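Local coordinates for protein halohydrin dehalogenase (Rhizobium radiobacter, PDB 4IY1) that probably converts vicinal halohydrins into epoxides with release of halide, and also opens epoxides with nucleophiles such as cyanide, at residues F35-Q38 and D39-E42. The protein carries 37 engineered substitutions. Sequence-based numbering, arbitrary orientation.
Engineered in segment 35-38: His37 (natural residue Gln), Gln38 (natural residue Lys).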
ATOM      1  N   PHE B  35     -28.771  10.749  22.083  1.00 36.65           N
ATOM      2  CA  PHE B  35     -28.650  11.165  23.473  1.00 38.39           C
ATOM      3  C   PHE B  35     -28.962  12.647  23.641  1.00 38.77           C
ATOM      4  O   PHE B  35     -28.677  13.225  24.691  1.00 47.03           O
ATOM      5  CB  PHE B  35     -27.270  10.853  24.049  1.00 41.68           C
ATOM      6  CG  PHE B  35     -26.963   9.391  24.143  1.00 44.60           C
ATOM      7  CD1 PHE B  35     -25.659   8.957  24.321  1.00 46.25           C
ATOM      8  CD2 PHE B  35     -27.955   8.446  23.954  1.00 52.68           C
ATOM      9  CE1 PHE B  35     -25.360   7.605  24.345  1.00 37.98           C
ATOM     10  CE2 PHE B  35     -27.674   7.093  24.032  1.00 44.71           C
ATOM     11  CZ  PHE B  35     -26.377   6.670  24.231  1.00 40.89           C
ATOM     12  N   LYS B  36     -29.426  13.274  22.565  1.00 41.01           N
ATOM     13  CA  LYS B  36     -30.006  14.621  22.618  1.00 44.65           C
ATOM     14  C   LYS B  36     -31.267  14.611  23.482  1.00 54.38           C
ATOM     15  O   LYS B  36     -31.462  15.466  24.340  1.00 50.82           O
ATOM     16  CB  LYS B  36     -30.380  15.083  21.210  1.00 38.71           C
ATOM     17  CG  LYS B  36     -29.214  15.638  20.412  1.00 57.50           C
ATOM     18  CD  LYS B  36     -29.681  16.311  19.124  1.00 51.84           C
ATOM     19  CE  LYS B  36     -30.859  15.570  18.524  1.00 51.60           C
ATOM     20  NZ  LYS B  36     -30.463  14.930  17.245  1.00 72.35           N
ATOM     21  N   HIS B  37     -32.119  13.629  23.228  1.00 48.85           N
ATOM     22  CA  HIS B  37     -33.348  13.432  23.967  1.00 53.53           C
ATOM     23  C   HIS B  37     -33.128  12.590  25.194  1.00 59.60           C
ATOM     24  O   HIS B  37     -32.802  11.397  25.086  1.00 63.87           O
ATOM     25  CB  HIS B  37     -34.343  12.739  23.054  1.00 51.57           C
ATOM     26  CG  HIS B  37     -34.253  13.189  21.623  1.00 50.98           C
ATOM     27  ND1 HIS B  37     -33.974  12.341  20.615  1.00 55.29           N
ATOM     28  CD2 HIS B  37     -34.323  14.460  21.059  1.00 51.44           C
ATOM     29  CE1 HIS B  37     -33.931  13.024  19.457  1.00 61.82           C
ATOM     30  NE2 HIS B  37     -34.160  14.319  19.729  1.00 57.92           N
ATOM     31  N   GLN B  38     -33.398  13.165  26.365  1.00 50.89           N
ATOM     32  CA  GLN B  38     -33.182  12.470  27.638  1.00 58.57           C
ATOM     33  C   GLN B  38     -33.998  11.186  27.841  1.00 52.96           C
ATOM     34  O   GLN B  38     -33.596  10.317  28.610  1.00 58.82           O
ATOM     35  CB  GLN B  38     -33.385  13.409  28.817  1.00 58.65           C
ATOM     36  CG  GLN B  38     -34.841  13.595  29.188  1.00 74.11           C
ATOM     37  CD  GLN B  38     -35.005  14.188  30.570  1.00 84.15           C
ATOM     38  OE1 GLN B  38     -34.025  14.572  31.213  1.00 97.28           O
ATOM     39  NE2 GLN B  38     -36.247  14.272  31.035  1.00 79.97           N
ATOM     40  N   ASP B  39     -35.130  11.058  27.153  1.00 55.21           N
ATOM     41  CA  ASP B  39     -35.791   9.756  27.037  1.00 56.17           C
ATOM     42  C   ASP B  39     -34.725   8.746  26.657  1.00 58.68           C
ATOM     43  O   ASP B  39     -34.361   7.882  27.454  1.00 56.19           O
ATOM     44  CB  ASP B  39     -36.858   9.770  25.941  1.00 64.70           C
ATOM     45  CG  ASP B  39     -37.298  11.189  25.601  1.00 89.46           C
ATOM     46  OD1 ASP B  39     -37.803  11.908  26.528  1.00119.61           O
ATOM     47  OD2 ASP B  39     -37.140  11.592  24.410  1.00 97.58           O
ATOM     48  N   GLU B  40     -34.180   8.927  25.457  1.00 47.51           N
ATOM     49  CA  GLU B  40     -33.234   7.995  24.865  1.00 48.44           C
ATOM     50  C   GLU B  40     -32.000   7.793  25.739  1.00 46.88           C
ATOM     51  O   GLU B  40     -31.555   6.664  25.949  1.00 54.16           O
ATOM     52  CB  GLU B  40     -32.833   8.483  23.478  1.00 48.62           C
ATOM     53  CG  GLU B  40     -34.012   8.680  22.533  1.00 41.72           C
ATOM     54  CD  GLU B  40     -34.302   7.440  21.706  1.00 60.25           C
ATOM     55  OE1 GLU B  40     -35.454   7.279  21.257  1.00 76.39           O
ATOM     56  OE2 GLU B  40     -33.378   6.633  21.472  1.00 58.61           O
ATOM     57  N   LEU B  41     -31.463   8.881  26.273  1.00 44.91           N
ATOM     58  CA  LEU B  41     -30.317   8.759  27.154  1.00 49.12           C
ATOM     59  C   LEU B  41     -30.623   7.794  28.305  1.00 54.64           C
ATOM     60  O   LEU B  41     -29.870   6.854  28.553  1.00 58.02           O
ATOM     61  CB  LEU B  41     -29.869  10.127  27.673  1.00 35.63           C
ATOM     62  CG  LEU B  41     -28.481  10.197  28.309  1.00 39.56           C
ATOM     63  CD1 LEU B  41     -27.806  11.491  27.918  1.00 38.51           C
ATOM     64  CD2 LEU B  41     -28.524  10.077  29.828  1.00 42.25           C
ATOM     65  N   GLU B  42     -31.787   7.963  28.930  1.00 63.36           N
ATOM     66  CA  GLU B  42     -32.091   7.267  30.185  1.00 53.02           C
ATOM     67  C   GLU B  42     -32.441   5.814  29.935  1.00 49.09           C
ATOM     68  O   GLU B  42     -32.044   4.930  30.688  1.00 47.84           O
ATOM     69  CB  GLU B  42     -33.222   7.975  30.930  1.00 57.90           C
ATOM     70  CG  GLU B  42     -32.768   9.239  31.643  1.00 53.91           C
ATOM     71  CD  GLU B  42     -33.916  10.160  32.024  1.00 64.77           C
ATOM     72  OE1 GLU B  42     -35.074   9.889  31.627  1.00 59.71           O
ATOM     73  OE2 GLU B  42     -33.659  11.148  32.750  1.00 54.60           O
TER
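Phe35 and Leu41 meet where the loop after strand 27-30 turns into helix 38-47, Phe35 bringing its CB to 4.0 Å from CD1 of Leu41. With CG of Leu41 anti to the backbone N (chi1 -165°), its branch reaches back over the preceding turn, and CD1 also lies 3.8 Å from the carbonyl O of Phe35. The phenyl ring runs obliquely past the Leu41 backbone, CD2 lying 4.0 Å from Leu41 CA. Two apolar residues suit this inward side, where both also touch Pro53 of strand 52-53 and Phe44 sets its ring edge-to-face with Phe35.

His37 occupies the N-cap position. Its carbonyl O accepts the Leu41 N-H at 3.1 Å and begins the i to i+4 bonding of the helix; Gln38 O continues it by accepting Glu42 N at 3.0 Å. The engineered imidazole of His37 lies side by side with the Glu40 side chain, whose CG comes to the ring edge, while the ring and carboxylate planes stand 78° apart. The bend of Glu40 at chi2 turns its carboxylate away from the ring, and OE2 forms a salt bridge with Lys10.

Farther round, the engineered Gln38 runs alongside Glu42, their amide and carboxylate planes 35° apart. Gln38 OE1 and Glu42 OE2 are both acceptors, 3.8 Å apart, so this pairing is mere proximity.

Polar and acidic chains thus line the outer side of this first turn and apolar ones its inner side. Asp39 and Glu40, the second and third residues of the helix, put carboxylates near its N-terminal end, where their negative charge probably interacts favourably with the helix dipole, while backbone bonds and apolar packing join loop to helix.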